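Local coordinates for protein putative L-alanine-DL-glutamate epimerase (Burkholderia xenovorans, PDB 3GO2) that binds magnesium and probably acts as a racemase or epimerase of the mandelate racemase/muconate lactonizing enzyme family, at residues Cys13-Gly16 and Trp17-Tyr20; Glu66-Phe69 and Ala70-Cys74; Phe167-Asp171 and Gly172-Ala176; Asp97-Ala100 and Lys101-Val105. All blocks are in the same frame, centred on the assembly; numbering follows the deposited sequence.

Contact 1 of 4, residues Cys13-Gly16 and Trp17-Tyr20; sequences CDAG and WRNY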
# COMPACT_ATOMS: atom_id res chain seq x y z
N CYS A 13 -41.05 28.02 8.44
CA CYS A 13 -41.81 28.35 9.64
C CYS A 13 -40.96 28.23 10.88
O CYS A 13 -39.90 27.58 10.90
CB CYS A 13 -43.06 27.48 9.74
SG CYS A 13 -42.74 25.75 10.17
N ASP A 14 -41.43 28.86 11.94
CA ASP A 14 -40.75 28.83 13.23
C ASP A 14 -40.74 27.42 13.82
O ASP A 14 -41.77 26.75 13.82
CB ASP A 14 -41.49 29.73 14.23
CG ASP A 14 -40.76 29.85 15.53
OD1 ASP A 14 -39.58 30.21 15.50
OD2 ASP A 14 -41.36 29.55 16.58
N ALA A 15 -39.58 27.00 14.30
CA ALA A 15 -39.44 25.75 15.07
C ALA A 15 -38.73 26.01 16.42
O ALA A 15 -38.02 25.16 16.95
CB ALA A 15 -38.70 24.66 14.22
N GLY A 16 -38.93 27.20 16.97
CA GLY A 16 -38.51 27.53 18.33
C GLY A 16 -37.13 28.14 18.35
O GLY A 16 -36.99 29.37 18.40
N TRP A 17 -36.10 27.29 18.30
CA TRP A 17 -34.70 27.70 18.33
C TRP A 17 -34.05 27.60 16.95
O TRP A 17 -32.85 27.81 16.78
CB TRP A 17 -33.93 26.84 19.33
CG TRP A 17 -34.02 25.38 19.03
CD1 TRP A 17 -35.05 24.54 19.33
CD2 TRP A 17 -33.03 24.58 18.38
NE1 TRP A 17 -34.77 23.27 18.89
CE2 TRP A 17 -33.55 23.27 18.30
CE3 TRP A 17 -31.78 24.84 17.83
CZ2 TRP A 17 -32.83 22.22 17.73
CZ3 TRP A 17 -31.07 23.81 17.27
CH2 TRP A 17 -31.59 22.51 17.20
N ARG A 18 -34.87 27.26 15.96
CA ARG A 18 -34.49 27.12 14.60
C ARG A 18 -35.77 27.21 13.76
O ARG A 18 -36.86 27.29 14.30
CB ARG A 18 -33.79 25.77 14.36
CG ARG A 18 -34.67 24.60 14.76
CD ARG A 18 -33.99 23.26 14.50
NE ARG A 18 -34.83 22.16 14.99
CZ ARG A 18 -34.55 20.87 14.85
NH1 ARG A 18 -33.42 20.48 14.24
NH2 ARG A 18 -35.39 19.96 15.34
N ASN A 19 -35.63 27.17 12.45
CA ASN A 19 -36.77 27.12 11.57
C ASN A 19 -36.85 25.78 10.87
O ASN A 19 -35.84 25.08 10.74
CB ASN A 19 -36.66 28.20 10.52
CG ASN A 19 -36.69 29.59 11.13
OD1 ASN A 19 -37.48 29.84 12.04
ND2 ASN A 19 -35.86 30.48 10.62
N TYR A 20 -38.03 25.46 10.38
CA TYR A 20 -38.18 24.38 9.42
C TYR A 20 -38.30 24.98 8.04
O TYR A 20 -38.84 26.06 7.89
CB TYR A 20 -39.45 23.60 9.66
CG TYR A 20 -39.52 22.77 10.91
CD1 TYR A 20 -38.38 22.28 11.56
CD2 TYR A 20 -40.76 22.37 11.40
CE1 TYR A 20 -38.49 21.50 12.68
CE2 TYR A 20 -40.86 21.59 12.51
CZ TYR A 20 -39.73 21.15 13.14
OH TYR A 20 -39.86 20.34 14.25
O HOH W 1 -36.78 22.65 16.94

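Contact 2 of 4, residues Glu66-Phe69 and Ala70-Cys74; sequences ERFF and AEAYC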
# COMPACT_ATOMS: atom_id res chain seq x y z
N GLU A 66 -34.05 11.25 -11.82
CA GLU A 66 -32.62 11.07 -12.02
C GLU A 66 -32.09 11.94 -13.16
O GLU A 66 -30.93 12.36 -13.14
CB GLU A 66 -32.29 9.60 -12.21
CG GLU A 66 -30.86 9.32 -12.21
CD GLU A 66 -30.18 9.31 -10.85
OE1 GLU A 66 -30.63 9.84 -9.79
OE2 GLU A 66 -29.07 8.78 -10.88
N ARG A 67 -32.94 12.26 -14.13
CA ARG A 67 -32.57 13.26 -15.14
C ARG A 67 -32.30 14.62 -14.48
O ARG A 67 -31.28 15.28 -14.77
CB ARG A 67 -33.67 13.43 -16.20
CG ARG A 67 -33.31 14.37 -17.35
CD ARG A 67 -34.57 15.08 -17.87
NE ARG A 67 -35.15 15.96 -16.86
CZ ARG A 67 -34.64 17.13 -16.46
NH1 ARG A 67 -33.54 17.64 -17.03
NH2 ARG A 67 -35.23 17.81 -15.50
N PHE A 68 -33.22 15.06 -13.62
CA PHE A 68 -33.02 16.32 -12.89
C PHE A 68 -31.70 16.27 -12.09
O PHE A 68 -30.92 17.22 -12.09
CB PHE A 68 -34.18 16.66 -11.95
CG PHE A 68 -33.80 17.67 -10.88
CD1 PHE A 68 -33.67 19.00 -11.18
CD2 PHE A 68 -33.46 17.24 -9.61
CE1 PHE A 68 -33.26 19.93 -10.23
CE2 PHE A 68 -33.04 18.16 -8.63
CZ PHE A 68 -32.94 19.51 -8.96
N PHE A 69 -31.48 15.17 -11.38
CA PHE A 69 -30.28 15.06 -10.58
C PHE A 69 -29.03 15.19 -11.46
O PHE A 69 -28.09 15.92 -11.14
CB PHE A 69 -30.24 13.75 -9.79
CG PHE A 69 -29.00 13.63 -8.96
CD1 PHE A 69 -28.92 14.24 -7.72
CD2 PHE A 69 -27.91 12.95 -9.44
CE1 PHE A 69 -27.74 14.16 -6.98
CE2 PHE A 69 -26.73 12.91 -8.73
CZ PHE A 69 -26.66 13.50 -7.49
N ALA A 70 -29.02 14.45 -12.58
CA ALA A 70 -27.88 14.43 -13.46
C ALA A 70 -27.62 15.82 -14.02
O ALA A 70 -26.50 16.29 -14.01
CB ALA A 70 -28.07 13.42 -14.62
N GLU A 71 -28.68 16.53 -14.39
CA GLU A 71 -28.52 17.88 -14.95
C GLU A 71 -28.04 18.86 -13.88
O GLU A 71 -27.16 19.70 -14.12
CB GLU A 71 -29.84 18.36 -15.53
CG GLU A 71 -29.73 19.74 -16.19
CD GLU A 71 -31.04 20.23 -16.80
OE1 GLU A 71 -32.11 19.94 -16.27
OE2 GLU A 71 -30.98 20.94 -17.81
N ALA A 72 -28.63 18.77 -12.70
CA ALA A 72 -28.27 19.63 -11.59
C ALA A 72 -26.81 19.45 -11.18
O ALA A 72 -26.15 20.41 -10.88
CB ALA A 72 -29.21 19.42 -10.39
N TYR A 73 -26.35 18.20 -11.15
CA TYR A 73 -24.97 17.91 -10.82
C TYR A 73 -24.05 18.56 -11.84
O TYR A 73 -23.05 19.18 -11.47
CB TYR A 73 -24.78 16.40 -10.80
CG TYR A 73 -23.36 16.01 -10.40
CD1 TYR A 73 -22.83 16.40 -9.19
CD2 TYR A 73 -22.58 15.26 -11.25
CE1 TYR A 73 -21.52 16.03 -8.82
CE2 TYR A 73 -21.26 14.91 -10.90
CZ TYR A 73 -20.75 15.29 -9.69
OH TYR A 73 -19.48 14.91 -9.35
N CYS A 74 -24.42 18.46 -13.13
CA CYS A 74 -23.66 19.12 -14.19
C CYS A 74 -23.58 20.63 -13.96
O CYS A 74 -22.50 21.22 -14.02
CB CYS A 74 -24.26 18.85 -15.56
SG CYS A 74 -24.07 17.17 -16.19

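Contact 3 of 4, residues Phe167-Asp171 and Gly172-Ala176; sequences FIHDD and GPLHA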
# COMPACT_ATOMS: atom_id res chain seq x y z
N PHE A 167 -21.78 17.11 27.99
CA PHE A 167 -22.27 18.08 28.94
C PHE A 167 -21.35 18.27 30.12
O PHE A 167 -20.80 17.31 30.66
CB PHE A 167 -23.67 17.69 29.44
CG PHE A 167 -24.70 17.84 28.40
CD1 PHE A 167 -25.22 19.09 28.11
CD2 PHE A 167 -25.08 16.76 27.61
CE1 PHE A 167 -26.13 19.23 27.10
CE2 PHE A 167 -25.99 16.93 26.59
CZ PHE A 167 -26.50 18.16 26.36
N ILE A 168 -21.23 19.55 30.50
CA ILE A 168 -20.44 19.98 31.64
C ILE A 168 -21.39 20.32 32.79
O ILE A 168 -22.20 21.27 32.70
CB ILE A 168 -19.62 21.24 31.31
CG1 ILE A 168 -18.81 21.04 30.02
CG2 ILE A 168 -18.75 21.64 32.55
CD1 ILE A 168 -17.87 19.83 30.03
N HIS A 169 -21.24 19.55 33.87
CA HIS A 169 -22.14 19.59 35.04
C HIS A 169 -21.52 20.29 36.25
O HIS A 169 -22.26 20.82 37.09
CB HIS A 169 -22.51 18.16 35.47
CG HIS A 169 -23.52 17.49 34.59
ND1 HIS A 169 -24.88 17.59 34.81
CD2 HIS A 169 -23.37 16.72 33.48
CE1 HIS A 169 -25.52 16.90 33.87
NE2 HIS A 169 -24.63 16.37 33.06
N ASP A 170 -20.20 20.33 36.34
CA ASP A 170 -19.55 20.75 37.59
C ASP A 170 -18.83 22.09 37.50
O ASP A 170 -17.93 22.37 38.31
CB ASP A 170 -18.60 19.65 38.09
CG ASP A 170 -17.36 19.49 37.23
OD1 ASP A 170 -17.20 20.22 36.22
OD2 ASP A 170 -16.54 18.61 37.59
N ASP A 171 -19.23 22.92 36.54
CA ASP A 171 -18.66 24.24 36.38
C ASP A 171 -19.77 25.23 36.08
O ASP A 171 -19.89 25.76 34.98
CB ASP A 171 -17.60 24.26 35.28
CG ASP A 171 -16.93 25.61 35.15
OD1 ASP A 171 -16.66 26.23 36.20
OD2 ASP A 171 -16.70 26.06 34.00
N GLY A 172 -20.62 25.45 37.08
CA GLY A 172 -21.73 26.37 36.93
C GLY A 172 -22.97 25.65 36.43
O GLY A 172 -23.05 24.42 36.54
N PRO A 173 -23.94 26.41 35.88
CA PRO A 173 -25.16 25.84 35.34
C PRO A 173 -24.81 24.84 34.26
O PRO A 173 -23.92 25.10 33.45
CB PRO A 173 -25.87 27.03 34.71
CG PRO A 173 -25.34 28.22 35.45
CD PRO A 173 -23.92 27.88 35.72
N LEU A 174 -25.52 23.72 34.25
CA LEU A 174 -25.34 22.70 33.23
C LEU A 174 -25.34 23.28 31.82
O LEU A 174 -26.25 24.02 31.43
CB LEU A 174 -26.44 21.66 33.36
CG LEU A 174 -26.55 20.54 32.33
CD1 LEU A 174 -25.25 19.73 32.27
CD2 LEU A 174 -27.69 19.66 32.73
N HIS A 175 -24.35 22.90 31.02
CA HIS A 175 -24.24 23.45 29.68
C HIS A 175 -23.50 22.47 28.76
O HIS A 175 -22.75 21.62 29.22
CB HIS A 175 -23.50 24.79 29.70
CG HIS A 175 -22.16 24.74 30.36
ND1 HIS A 175 -20.97 24.73 29.66
CD2 HIS A 175 -21.82 24.75 31.67
CE1 HIS A 175 -19.96 24.71 30.52
NE2 HIS A 175 -20.46 24.70 31.74
N ALA A 176 -23.80 22.59 27.48
CA ALA A 176 -23.25 21.70 26.47
C ALA A 176 -21.84 22.11 26.17
O ALA A 176 -21.47 23.27 26.33
CB ALA A 176 -24.09 21.72 25.20
O HOH W 2 -21.46 22.90 34.66

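Contact 4 of 4, residues Asp97-Ala100 and Lys101-Val105; sequences DAKA and KTLNV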
# COMPACT_ATOMS: atom_id res chain seq x y z
N ASP A 97 -41.81 12.40 -3.76
CA ASP A 97 -43.15 12.48 -3.18
C ASP A 97 -44.20 12.63 -4.30
O ASP A 97 -45.26 11.95 -4.32
CB ASP A 97 -43.25 13.66 -2.24
CG ASP A 97 -44.48 13.63 -1.37
OD1 ASP A 97 -44.92 12.52 -0.97
OD2 ASP A 97 -45.02 14.73 -1.07
N ALA A 98 -43.93 13.55 -5.23
CA ALA A 98 -44.87 13.83 -6.32
C ALA A 98 -45.05 12.62 -7.25
O ALA A 98 -46.15 12.31 -7.70
CB ALA A 98 -44.43 15.07 -7.10
N LYS A 99 -43.95 11.93 -7.53
CA LYS A 99 -43.99 10.75 -8.35
C LYS A 99 -44.78 9.62 -7.68
O LYS A 99 -45.63 9.00 -8.32
CB LYS A 99 -42.59 10.27 -8.67
CG LYS A 99 -42.56 9.06 -9.59
CD LYS A 99 -41.15 8.79 -10.13
CE LYS A 99 -41.13 7.72 -11.20
NZ LYS A 99 -39.82 7.53 -11.94
N ALA A 100 -44.51 9.37 -6.41
CA ALA A 100 -45.23 8.36 -5.68
C ALA A 100 -46.72 8.70 -5.61
O ALA A 100 -47.56 7.84 -5.83
CB ALA A 100 -44.66 8.18 -4.26
N LYS A 101 -47.06 9.96 -5.35
CA LYS A 101 -48.48 10.37 -5.33
C LYS A 101 -49.13 10.18 -6.70
O LYS A 101 -50.32 9.75 -6.81
CB LYS A 101 -48.60 11.81 -4.83
CG LYS A 101 -48.45 11.92 -3.30
CD LYS A 101 -48.19 13.36 -2.87
CE LYS A 101 -48.24 13.49 -1.40
NZ LYS A 101 -47.84 14.87 -0.93
N THR A 102 -48.38 10.48 -7.75
CA THR A 102 -48.91 10.32 -9.13
C THR A 102 -49.25 8.86 -9.39
O THR A 102 -50.28 8.56 -10.04
CB THR A 102 -47.90 10.84 -10.17
OG1 THR A 102 -47.71 12.25 -10.00
CG2 THR A 102 -48.39 10.60 -11.57
N LEU A 103 -48.41 7.96 -8.88
CA LEU A 103 -48.64 6.50 -9.03
C LEU A 103 -49.45 5.85 -7.91
O LEU A 103 -49.72 4.63 -7.94
CB LEU A 103 -47.28 5.79 -9.19
CG LEU A 103 -46.43 6.21 -10.37
CD1 LEU A 103 -45.04 5.54 -10.30
CD2 LEU A 103 -47.16 5.86 -11.70
N ASN A 104 -49.90 6.68 -6.95
CA ASN A 104 -50.76 6.26 -5.85
C ASN A 104 -50.14 5.21 -4.96
O ASN A 104 -50.77 4.19 -4.60
CB ASN A 104 -52.11 5.77 -6.38
CG ASN A 104 -53.19 5.78 -5.32
OD1 ASN A 104 -53.26 6.70 -4.50
ND2 ASN A 104 -54.04 4.76 -5.34
N VAL A 105 -48.87 5.41 -4.63
CA VAL A 105 -48.15 4.49 -3.78
C VAL A 105 -47.35 5.24 -2.72
O VAL A 105 -46.96 6.40 -2.93
CB VAL A 105 -47.16 3.62 -4.60
CG1 VAL A 105 -47.92 2.75 -5.58
CG2 VAL A 105 -46.13 4.47 -5.34
O HOH W 3 -46.03 13.40 1.64

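Contact 1 of 4, residues Cys13-Gly16 and Trp17-Tyr20
The methyl group of A15 sits over one face of the Y20 ring, its CB 3.5 Å from Y20 CE1 and 16° off the ring normal as seen from the centroid, a CH-pi contact displaced toward the rim. With its sulfur lodged between backbone N and carbonyl carbon (chi1 72°), C13 packs SG 4.0 Å from Y20 CB and 5.3 Å from the centroid of the Y20 ring, an oblique Cys sulfur-aromatic contact. C13 and Y20 form a hydrogen-bonded antiparallel pair, Y20 N donating to C13 O at 2.9 Å and C13 N to Y20 O. In the next, non-hydrogen-bonded pair, the side chains of D14 and N19 diverge from each other and cross at about a right angle, with carboxylate and amide planes 66° apart. This is the end of the hairpin between strands 5-14 and 19-27 in the N-terminal, enolase-type domain. Its turn is drawn in by A15 N, which donates to R18 O at 2.7 Å. G16 has backbone angles at which a side chain would be jammed against the preceding carbonyl O. Beyond it, W17 and R18 lie face to face in part: W17 CZ2 stands over one side of the R18 guanidinium, and R18 CD over the indole. A water bridges the two segments, donating to A15 O and accepting from R18 NE, both at 2.8 Å. R18 NH2 also bonds to F320 O, while H133 stacks on W17 and W129 meets it edge-to-face. The R18 side chain lies about 7 Å from that of H125, a residue that binds fumarate and 2-oxoglutarate.

Contact 2 of 4, residues Glu66-Phe69 and Ala70-Cys74
R67 and E71 form a salt bridge one helical turn apart, with R67 NH1 donating to E71 OE1 at 2.8 Å in a nearly straight bond (N-H...O 166°). The acceptor lies close to the guanidinium plane, yet the donor reaches OE1 from above the carboxylate, the two planes being 89° apart. Both side chains leave the helix in the same direction. E71 runs out extended, whereas R67 is bent at chi2 and chi3, which turns the guanidinium back toward the following turn. Four backbone bonds follow the i to i+4 pattern, from A70 N to E66 O through Y73 N to F69 O, the shortest being A72 N to F68 O at 2.8 Å. The segments thus make up about two and a half turns of helix 65-76, part of the N-terminal domain of the mandelate racemase/muconate lactonizing enzyme family. On another side of the helix the methyl of A72 lies over one face of the F68 ring, its CB 4.0 Å from F68 CZ and displaced toward the rim. F68 also packs on I91 and L95 of helix 82-103, and A72 on I88 there. F69 touches I88 as well as Q300, while the E66 carboxylate makes a salt bridge to K303. F185 of a second subunit packs on both R67 and E71, and L115 of a third subunit packs on R67 and A70.

Contact 3 of 4, residues Phe167-Asp171 and Gly172-Ala176
G172 is joined to I168 and D171 across the loop by one water, which donates to G172 O at 2.9 Å and to I168 O and accepts from D171 N. At its backbone angles G172 could hardly carry a side chain, which would collide with D171 O. After P173, L174 has CG anti to the backbone N (chi1 175°) and runs alongside H169, pointing the same way. Its CD1 methyl lies over the centre of the H169 ring, 3.3 Å from H169 CE1, in a close CH-pi contact. The same methyl also touches F167, L174 CD1 lying 3.8 Å from F167 CB. H169 NE2 is hydrogen-bonded to H202 ND1, which helps to fix the ring's orientation. The chain then re-enters a strand at H175, so that strands 161-168 and 175-176 form a hairpin at the edge of the sheet of the TIM-barrel-like C-terminal domain. I168 and H175 are its hydrogen-bonded antiparallel pair: I168 N meets H175 O at 2.9 Å, nearly along the C=O axis, and H175 N returns a bond to I168 O. The H175 imidazole folds over I168, presenting one face to I168 CB at 3.6 Å from H175 CE1, while at its edge NE2 makes a weak bond to D171 O. A176 and F167 form the adjoining non-hydrogen-bonded pair, side chains on the same face of the sheet, with A176 CB 3.7 Å from F167 CE1. Both residues also touch N132, and the A176 side chain lies about 4 Å from that of R178, which binds fumarate and 2-oxoglutarate.

Contact 4 of 4, residues Asp97-Ala100 and Lys101-Val105
D97 and K101 meet because D97 turns CG anti to its own backbone N (chi1 -167°), while K101 sets CG beside its backbone N (chi1 -77°) and then stays extended to the ammonium group. Their ends form a salt bridge one turn apart near the C-terminal end of helix 82-103, where a Schellman motif closes the helix in the N-terminal domain. K101 NZ meets D97 OD2 on its syn side at 2.8 Å, tilted out of the carboxylate plane. Each group has further partners: D378 and V32 O for the lysine, W34 N and W375 N for the aspartate, so the pair joins the helix to neighbouring loops and strand 32-37. Next along, A98 O takes two bonds from T102, one from OG1 at 2.8 Å and one from N at 2.9 Å, arriving from opposite faces of the carbonyl plane. The hydroxyl bond turns the threonine side chain back against its own helix. L103 and V105 pack on V105 and L103 of a third subunit, and K99 NZ forms a salt bridge with E109 of that subunit. V105 also approaches A100 with its CG2 methyl, 4.1 Å from A100 CB. N104, with positive phi, takes the chain out of the helix. Beyond it the chain bends back over the last turn, and V105 N closes the Schellman motif on A100 O at 3.0 Å, almost straight at hydrogen (175°) but above the carbonyl plane.

Overall arrangement
Contacts 1, 2 and 4 belong to the N-terminal domain, whereas contact 3 lies in the C-terminal barrel domain, about 47 Å centre to centre from contact 2. Contacts 1, 2 and 4 are partly buried, while contact 3 is at the surface. Contacts 1 and 3 are both hairpin ends with ring faces covered by aliphatic groups and a bridging water. Contacts 2 and 4 lie on successive helices, their nearest atoms about 7 Å apart, and each pairs opposite charges one turn apart. Both touch the third subunit, and contact 2 the second as well; no other chain reaches contacts 1 and 3, which instead lie near residues that bind fumarate and 2-oxoglutarate.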